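Alkaline phosphatase (Antarctic bacterium, PDB 2W5W) probably hydrolyses phosphate monoesters, as alkaline phosphatases do, using a cluster of bound zinc and magnesium ions. Local coordinates at residues D43-S48 against V298-E303; A136-F141 against M252-Q257; H263-S268 against P330-G335. The protein carries 1 engineered substitution. One frame throughout, in Å; residues are numbered along the deposited sequence.

Interaction 1: D43-S48 against V298-E303; sequences DGAGLS and VTSDHE. With ZN (zinc ion), chain G; ZN (zinc ion), chain H.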
loop_
_atom_site.group_PDB
_atom_site.type_symbol
_atom_site.label_atom_id
_atom_site.label_comp_id
_atom_site.label_asym_id
_atom_site.label_seq_id
_atom_site.Cartn_x
_atom_site.Cartn_y
_atom_site.Cartn_z
ATOM N N ASP B 43 3.917 -14.666 0.334
ATOM C CA ASP B 43 3.947 -14.787 1.790
ATOM C C ASP B 43 4.904 -13.743 2.369
ATOM O O ASP B 43 6.086 -13.731 2.042
ATOM C CB ASP B 43 4.348 -16.208 2.227
ATOM C CG ASP B 43 3.933 -16.501 3.659
ATOM O OD1 ASP B 43 4.267 -15.693 4.545
ATOM O OD2 ASP B 43 3.251 -17.510 3.896
ATOM N N GLY B 44 4.386 -12.859 3.216
ATOM C CA GLY B 44 5.242 -11.921 3.924
ATOM C C GLY B 44 5.572 -10.648 3.161
ATOM O O GLY B 44 6.404 -9.846 3.607
ATOM N N ALA B 45 4.907 -10.421 2.033
ATOM C CA ALA B 45 5.195 -9.206 1.262
ATOM C C ALA B 45 4.245 -8.040 1.543
ATOM O O ALA B 45 3.090 -8.029 1.086
ATOM C CB ALA B 45 5.232 -9.501 -0.241
ATOM N N GLY B 46 4.737 -7.047 2.270
ATOM C CA GLY B 46 4.004 -5.797 2.379
ATOM C C GLY B 46 4.296 -4.899 1.186
ATOM O O GLY B 46 5.025 -5.272 0.266
ATOM N N LEU B 47 3.750 -3.694 1.192
ATOM C CA LEU B 47 4.010 -2.783 0.078
ATOM C C LEU B 47 5.510 -2.430 -0.063
ATOM O O LEU B 47 6.006 -2.243 -1.173
ATOM C CB LEU B 47 3.147 -1.526 0.218
ATOM C CG LEU B 47 3.239 -0.466 -0.877
ATOM C CD1 LEU B 47 2.965 -1.062 -2.269
ATOM C CD2 LEU B 47 2.223 0.658 -0.551
ATOM N N SER B 48 6.256 -2.364 1.040
ATOM C CA SER B 48 7.700 -2.126 0.905
ATOM C C SER B 48 8.417 -3.252 0.145
ATOM O O SER B 48 9.278 -2.999 -0.707
ATOM C CB SER B 48 8.355 -1.898 2.275
ATOM O OG SER B 48 7.843 -0.724 2.902
ATOM N N VAL B 298 -3.762 -11.005 -6.771
ATOM C CA VAL B 298 -2.438 -11.090 -6.145
ATOM C C VAL B 298 -2.523 -10.427 -4.793
ATOM O O VAL B 298 -2.946 -9.276 -4.693
ATOM C CB VAL B 298 -1.379 -10.350 -6.966
ATOM C CG1 VAL B 298 -0.050 -10.302 -6.209
ATOM C CG2 VAL B 298 -1.212 -11.018 -8.347
ATOM N N THR B 299 -2.134 -11.134 -3.740
ATOM C CA THR B 299 -2.080 -10.468 -2.440
ATOM C C THR B 299 -1.067 -11.155 -1.547
ATOM O O THR B 299 -0.342 -12.024 -2.009
ATOM C CB THR B 299 -3.475 -10.378 -1.774
ATOM O OG1 THR B 299 -3.414 -9.468 -0.666
ATOM C CG2 THR B 299 -3.959 -11.743 -1.294
ATOM N N SER B 300 -0.984 -10.746 -0.291
ATOM C CA SER B 300 -0.077 -11.393 0.653
ATOM C C SER B 300 -0.889 -11.690 1.904
ATOM O O SER B 300 -1.956 -11.119 2.092
ATOM C CB SER B 300 1.084 -10.469 1.055
ATOM O OG SER B 300 1.666 -9.815 -0.067
ATOM N N ASP B 301 -0.351 -12.527 2.781
ATOM C CA ASP B 301 -1.036 -12.881 4.024
ATOM C C ASP B 301 -0.737 -11.878 5.148
ATOM O O ASP B 301 -1.549 -11.688 6.052
ATOM C CB ASP B 301 -0.726 -14.339 4.441
ATOM C CG ASP B 301 0.774 -14.629 4.574
ATOM O OD1 ASP B 301 1.586 -13.840 4.045
ATOM O OD2 ASP B 301 1.146 -15.657 5.228
ATOM N N HIS B 302 0.417 -11.227 5.064
ATOM C CA HIS B 302 0.885 -10.238 6.041
ATOM C C HIS B 302 2.262 -9.758 5.569
ATOM O O HIS B 302 2.793 -10.264 4.575
ATOM C CB HIS B 302 1.060 -10.886 7.420
ATOM C CG HIS B 302 1.975 -12.073 7.380
ATOM N ND1 HIS B 302 3.346 -11.950 7.405
ATOM C CD2 HIS B 302 1.709 -13.390 7.211
ATOM C CE1 HIS B 302 3.891 -13.150 7.287
ATOM N NE2 HIS B 302 2.922 -14.035 7.156
ATOM N N GLU B 303 2.827 -8.785 6.283
ATOM C CA GLU B 303 4.194 -8.328 6.050
ATOM C C GLU B 303 5.161 -8.986 7.030
ATOM O O GLU B 303 4.775 -9.380 8.139
ATOM C CB GLU B 303 4.286 -6.790 6.217
ATOM C CG GLU B 303 5.600 -6.151 5.738
ATOM C CD GLU B 303 6.727 -6.060 6.792
ATOM O OE1 GLU B 303 6.507 -6.321 8.004
ATOM O OE2 GLU B 303 7.858 -5.701 6.384
HETATM ZN ZN ZN G . 2.950 -15.785 6.063
HETATM ZN ZN ZN H . 3.445 -19.437 3.213
HETATM O O HOH W 1 5.499 -19.268 3.322
HETATM O O HOH W 2 3.663 -21.595 2.883
HETATM O O HOH W 3 3.569 -20.176 5.258
#
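Asp-43, Asp-301 and His-302 meet at a shared zinc ion, so this is a buried metal-bridged contact between two loops that leave neighbouring parallel strands, 36-42 and 294-299, of the central sheet. With CG anti to the backbone N (chi1 -160°), Asp-43 directs its carboxylate at the metals: OD1 binds this zinc at 2.0 Å, OD2 a second zinc, where Thr-137 and Glu-254 also bind. The Asp-43 and Asp-301 carboxylates are nearly perpendicular (82°), each offering one oxygen to the shared ion. Asp-301 OD2 holds it at 2.0 Å, while OD1 accepts Gly-44 N at 3.1 Å, nearly in line with its C-O bond. His-302 NE2 binds the zinc at 2.1 Å and ND1 donates to Glu-303 O at 3.0 Å, from above the carbonyl plane; together they hold the ring's rotation. Gly-44 suits its positive phi (85°), where a CB would jam against the preceding carbonyl. The Ser-300 OG hydroxyl donates to a lone pair of Ala-45 O at 2.6 Å. Glu-303 hydrogen-bonds through OE1 to Ser-338 OG and through OE2 to Gln-49 NE2 and Phe-307 N. Asp-43 OD2 and Asp-301 OD2 lie 3.1 Å apart, a proximity that the positive metals probably make tolerable.

Interaction 2: A136-F141 against M252-Q257; sequences ATPASF and MSEGSQ. With ZN (zinc ion), chain H.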
loop_
_atom_site.group_PDB
_atom_site.type_symbol
_atom_site.label_atom_id
_atom_site.label_comp_id
_atom_site.label_asym_id
_atom_site.label_seq_id
_atom_site.Cartn_x
_atom_site.Cartn_y
_atom_site.Cartn_z
ATOM N N ALA B 136 1.985 -23.914 5.760
ATOM C CA ALA B 136 0.690 -23.369 6.183
ATOM C C ALA B 136 -0.158 -22.810 5.039
ATOM O O ALA B 136 -1.371 -23.003 5.007
ATOM C CB ALA B 136 0.902 -22.278 7.257
ATOM N N THR B 137 0.474 -22.089 4.120
ATOM C CA THR B 137 -0.268 -21.452 3.042
ATOM C C THR B 137 -0.950 -22.455 2.083
ATOM O O THR B 137 -2.173 -22.423 1.933
ATOM C CB THR B 137 0.589 -20.418 2.280
ATOM O OG1 THR B 137 1.322 -19.603 3.217
ATOM C CG2 THR B 137 -0.310 -19.539 1.430
ATOM N N PRO B 138 -0.180 -23.369 1.455
ATOM C CA PRO B 138 -0.874 -24.353 0.613
ATOM C C PRO B 138 -1.828 -25.246 1.423
ATOM O O PRO B 138 -2.917 -25.569 0.960
ATOM C CB PRO B 138 0.256 -25.231 0.044
ATOM C CG PRO B 138 1.512 -24.815 0.714
ATOM C CD PRO B 138 1.285 -23.507 1.426
ATOM N N ALA B 139 -1.418 -25.643 2.622
ATOM C CA ALA B 139 -2.221 -26.577 3.420
ATOM C C ALA B 139 -3.607 -26.010 3.698
ATOM O O ALA B 139 -4.584 -26.752 3.765
ATOM C CB ALA B 139 -1.530 -26.883 4.725
ATOM N N SER B 140 -3.691 -24.699 3.875
ATOM C CA SER B 140 -4.981 -24.081 4.183
ATOM C C SER B 140 -5.978 -24.250 3.042
ATOM O O SER B 140 -7.185 -24.090 3.253
ATOM C CB SER B 140 -4.826 -22.588 4.507
ATOM O OG SER B 140 -4.115 -22.426 5.721
ATOM N N PHE B 141 -5.480 -24.551 1.840
ATOM C CA PHE B 141 -6.359 -24.711 0.683
ATOM C C PHE B 141 -6.827 -26.137 0.429
ATOM O O PHE B 141 -7.707 -26.353 -0.398
ATOM C CB PHE B 141 -5.743 -24.107 -0.585
ATOM C CG PHE B 141 -5.768 -22.604 -0.579
ATOM C CD1 PHE B 141 -4.838 -21.894 0.162
ATOM C CD2 PHE B 141 -6.768 -21.912 -1.242
ATOM C CE1 PHE B 141 -4.888 -20.508 0.224
ATOM C CE2 PHE B 141 -6.819 -20.517 -1.195
ATOM C CZ PHE B 141 -5.880 -19.818 -0.463
ATOM N N MET B 252 -4.179 -21.732 -6.713
ATOM C CA MET B 252 -3.484 -20.868 -5.757
ATOM C C MET B 252 -2.012 -21.177 -5.936
ATOM O O MET B 252 -1.598 -22.321 -5.810
ATOM C CB MET B 252 -3.924 -21.144 -4.313
ATOM C CG MET B 252 -3.358 -20.158 -3.271
ATOM S SD MET B 252 -1.585 -20.267 -2.946
ATOM C CE MET B 252 -1.513 -21.754 -1.918
ATOM N N SER B 253 -1.226 -20.156 -6.263
ATOM C CA SER B 253 0.206 -20.321 -6.403
ATOM C C SER B 253 0.898 -19.361 -5.428
ATOM O O SER B 253 0.550 -18.181 -5.353
ATOM C CB SER B 253 0.634 -20.079 -7.860
ATOM O OG SER B 253 2.039 -20.013 -7.978
ATOM N N GLU B 254 1.858 -19.878 -4.668
ATOM C CA GLU B 254 2.485 -19.100 -3.602
ATOM C C GLU B 254 3.983 -18.848 -3.788
ATOM O O GLU B 254 4.757 -19.786 -4.002
ATOM C CB GLU B 254 2.283 -19.794 -2.243
ATOM C CG GLU B 254 2.695 -18.904 -1.062
ATOM C CD GLU B 254 3.060 -19.695 0.176
ATOM O OE1 GLU B 254 3.225 -20.928 0.071
ATOM O OE2 GLU B 254 3.198 -19.084 1.260
ATOM N N GLY B 255 4.378 -17.580 -3.666
ATOM C CA GLY B 255 5.776 -17.209 -3.519
ATOM C C GLY B 255 6.099 -17.313 -2.037
ATOM O O GLY B 255 6.028 -16.326 -1.283
ATOM N N SER B 256 6.439 -18.530 -1.615
ATOM C CA SER B 256 6.484 -18.888 -0.203
ATOM C C SER B 256 7.659 -18.297 0.565
ATOM O O SER B 256 7.553 -18.037 1.767
ATOM C CB SER B 256 6.553 -20.420 -0.060
ATOM O OG SER B 256 5.589 -21.061 -0.885
ATOM N N GLN B 257 8.794 -18.130 -0.103
ATOM C CA GLN B 257 10.025 -17.838 0.627
ATOM C C GLN B 257 10.331 -16.359 0.829
ATOM O O GLN B 257 11.353 -16.010 1.422
ATOM C CB GLN B 257 11.217 -18.565 -0.009
ATOM C CG GLN B 257 11.022 -20.071 -0.003
ATOM C CD GLN B 257 12.258 -20.823 -0.420
ATOM O OE1 GLN B 257 13.378 -20.423 -0.107
ATOM N NE2 GLN B 257 12.065 -21.926 -1.127
HETATM ZN ZN ZN H . 3.445 -19.437 3.213
HETATM O O HOH W 2 3.663 -21.595 2.883
HETATM O O HOH W 1 5.499 -19.268 3.322
HETATM O O HOH W 3 3.569 -20.176 5.258
#
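Glu-254 OE1 is gripped by two donors, the Ser-256 hydroxyl (OG) at 2.6 Å, from above the carboxylate plane, and water 2 at 2.9 Å, while CD of Pro-138 rests against it. The other oxygen, OE2, binds a zinc ion at 2.0 Å, and Thr-137 OG1 reaches the same ion at 2.1 Å. Thr-137 sits in the short helix 136-139, Glu-254 at the C-terminal end of strand 249-255, so the metal joins helix to central sheet. Three waters and Asp-43 complete six ligands in trans pairs: Glu-254 with water 3, Thr-137 with water 1, Asp-43 with water 2. Glutamate suits the strand because its chain, extended beyond CG, carries the carboxylate across to the metal. In Thr-137, OG1 lies anti to the carbonyl carbon and beside the backbone N (chi1 -45°), which directs it at the zinc; the methyl CG2 lies beside the Glu-254 carboxylate, nearest OE2 and CD.

Away from the metal the contact is apolar. CG of Met-252 stands over one face of the Phe-141 ring, 3.9 Å from the centroid and 14° off the normal, a CH-pi contact. The flexible chain, bent at chi2 and chi3, swings CE back to 3.7 Å from Pro-138 CA. SD lies farther out above the same ring, a Met-aromatic contact. Leu-39 and Ile-41 of strand 36-42 adjoin this packing. The octahedral, water-rich shell of oxygen ligands is the kind magnesium probably favours, consistent with zinc here occupying the position where magnesium has also been observed in this protein.

Interaction 3: H263-S268 against P330-G335; sequences HANNAS and PTFSTG. With ZN (zinc ion), chain F.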
loop_
_atom_site.group_PDB
_atom_site.type_symbol
_atom_site.label_atom_id
_atom_site.label_comp_id
_atom_site.label_asym_id
_atom_site.label_seq_id
_atom_site.Cartn_x
_atom_site.Cartn_y
_atom_site.Cartn_z
ATOM N N HIS B 263 12.119 -12.890 7.660
ATOM C CA HIS B 263 12.465 -13.400 8.990
ATOM C C HIS B 263 13.958 -13.356 9.248
ATOM O O HIS B 263 14.406 -13.071 10.360
ATOM C CB HIS B 263 11.977 -14.839 9.163
ATOM C CG HIS B 263 10.510 -14.947 9.463
ATOM N ND1 HIS B 263 9.947 -14.422 10.605
ATOM C CD2 HIS B 263 9.501 -15.552 8.791
ATOM C CE1 HIS B 263 8.650 -14.680 10.615
ATOM N NE2 HIS B 263 8.356 -15.368 9.529
ATOM N N ALA B 264 14.734 -13.630 8.209
ATOM C CA ALA B 264 16.183 -13.659 8.348
ATOM C C ALA B 264 16.807 -12.269 8.271
ATOM O O ALA B 264 18.012 -12.124 8.482
ATOM C CB ALA B 264 16.784 -14.572 7.285
ATOM N N ASN B 265 15.987 -11.255 7.993
ATOM C CA ASN B 265 16.473 -9.918 7.661
ATOM C C ASN B 265 17.576 -9.991 6.590
ATOM O O ASN B 265 18.653 -9.414 6.745
ATOM C CB ASN B 265 16.997 -9.186 8.903
ATOM C CG ASN B 265 15.908 -8.846 9.907
ATOM O OD1 ASN B 265 14.725 -9.173 9.726
ATOM N ND2 ASN B 265 16.304 -8.184 10.984
ATOM N N ASN B 266 17.294 -10.715 5.512
ATOM C CA ASN B 266 18.261 -10.944 4.439
ATOM C C ASN B 266 17.733 -10.316 3.154
ATOM O O ASN B 266 16.924 -10.923 2.456
ATOM C CB ASN B 266 18.447 -12.452 4.254
ATOM C CG ASN B 266 19.461 -12.797 3.175
ATOM O OD1 ASN B 266 19.749 -11.988 2.285
ATOM N ND2 ASN B 266 20.004 -14.012 3.242
ATOM N N ALA B 267 18.158 -9.086 2.866
ATOM C CA ALA B 267 17.631 -8.340 1.728
ATOM C C ALA B 267 17.742 -9.092 0.399
ATOM O O ALA B 267 16.782 -9.143 -0.378
ATOM C CB ALA B 267 18.312 -6.955 1.614
ATOM N N SER B 268 18.903 -9.665 0.115
ATOM C CA SER B 268 19.082 -10.231 -1.215
ATOM C C SER B 268 18.225 -11.475 -1.400
ATOM O O SER B 268 17.779 -11.780 -2.509
ATOM C CB SER B 268 20.559 -10.535 -1.522
ATOM O OG SER B 268 21.015 -11.672 -0.821
ATOM N N PRO B 330 18.476 -1.311 1.994
ATOM C CA PRO B 330 17.338 -1.906 2.715
ATOM C C PRO B 330 17.650 -2.185 4.186
ATOM O O PRO B 330 18.756 -2.599 4.517
ATOM C CB PRO B 330 17.078 -3.212 1.955
ATOM C CG PRO B 330 17.669 -2.995 0.601
ATOM C CD PRO B 330 18.879 -2.123 0.830
ATOM N N THR B 331 16.679 -1.930 5.055
ATOM C CA THR B 331 16.843 -2.132 6.482
ATOM C C THR B 331 15.635 -2.911 6.985
ATOM O O THR B 331 14.628 -3.028 6.283
ATOM C CB THR B 331 16.942 -0.787 7.261
ATOM O OG1 THR B 331 15.735 -0.032 7.084
ATOM C CG2 THR B 331 18.117 0.048 6.782
ATOM N N PHE B 332 15.748 -3.454 8.194
ATOM C CA PHE B 332 14.668 -4.237 8.797
ATOM C C PHE B 332 14.548 -3.783 10.236
ATOM O O PHE B 332 15.516 -3.277 10.799
ATOM C CB PHE B 332 15.037 -5.724 8.831
ATOM C CG PHE B 332 15.140 -6.374 7.486
ATOM C CD1 PHE B 332 14.046 -6.997 6.917
ATOM C CD2 PHE B 332 16.350 -6.411 6.814
ATOM C CE1 PHE B 332 14.144 -7.628 5.685
ATOM C CE2 PHE B 332 16.454 -7.025 5.584
ATOM C CZ PHE B 332 15.355 -7.649 5.024
ATOM N N SER B 333 13.391 -3.991 10.858
ATOM C CA SER B 333 13.251 -3.613 12.261
ATOM C C SER B 333 12.720 -4.718 13.167
ATOM O O SER B 333 12.602 -4.519 14.376
ATOM C CB SER B 333 12.347 -2.391 12.381
ATOM O OG SER B 333 11.022 -2.736 12.044
ATOM N N THR B 334 12.380 -5.872 12.595
ATOM C CA THR B 334 11.860 -6.978 13.397
ATOM C C THR B 334 12.211 -8.308 12.750
ATOM O O THR B 334 12.464 -8.365 11.556
ATOM C CB THR B 334 10.303 -6.873 13.597
ATOM O OG1 THR B 334 9.837 -7.961 14.400
ATOM C CG2 THR B 334 9.567 -6.906 12.263
ATOM N N GLY B 335 12.252 -9.378 13.542
ATOM C CA GLY B 335 12.440 -10.706 12.983
ATOM C C GLY B 335 11.125 -11.410 12.691
ATOM O O GLY B 335 11.108 -12.545 12.189
HETATM ZN ZN ZN F . 6.583 -15.945 8.728
HETATM O O HOH W 4 13.568 -14.402 12.508
HETATM O O HOH W 5 6.386 -17.866 9.436
#
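The Phe-332 ring carries Asn-265 on one face: Asn-265 CA lies 3.5 Å from the centroid, and the amide continues the stack over Phe-332 CB and CG, its plane only 4° from that of the ring. Phe-332 CG, anti to the carbonyl carbon (chi1 -67°), lays the ring against this residue. Ala-267 N approaches the ring edge. Asn-265 closes helix 258-263 with a Schellman motif; its positive phi, which asparagine accepts readily, helps bring CA and C over the aromatic face. Asn-266 then N-caps helix 267-291, its OD1 accepting Tyr-269 N. The small methyl of Ala-267 packs 4.0 Å from Pro-330 CB. Phe-332 also meets Phe-307, and Ser-333 packs on Phe-332 of the second subunit, so the loop 330-335 lies between this helix junction and the dimer partner.

The other flat group, the His-263 imidazole, receives Gly-335 O at its edge, near the ring plane: ND1 donates at 2.7 Å with an angle of 158° at the hydrogen. NE2 holds a zinc ion at 2.0 Å, together with Asp-259 and His-337, and the two bonds jointly fix the ring's rotation; Gly-335 is thus a second-shell partner. Water 4 spans the same junction, donating to His-263 O at 2.7 Å and to Gly-335 O at 3.1 Å.

In the fold
Along the chain, interaction 2 is nested inside the long loop that interaction 1 closes, whereas interaction 3 follows interaction 2 and alternates its segments with those of interaction 1. The first two reach the same mixed sheet, their centres about 13 Å apart, and join directly through Asp-43, including a probable Asp-43 N to Gly-255 O hydrogen bond. Interaction 3 is peripheral, its centre about 14 Å from that of interaction 1 and about 21 Å from that of interaction 2, but it supplies a ligand to a third zinc. Helix 267-291, which starts in it, is followed by strand 294-299 of interaction 1. The metal ligands thus come from distant parts of the chain, and interactions 1 and 3 both touch the second subunit.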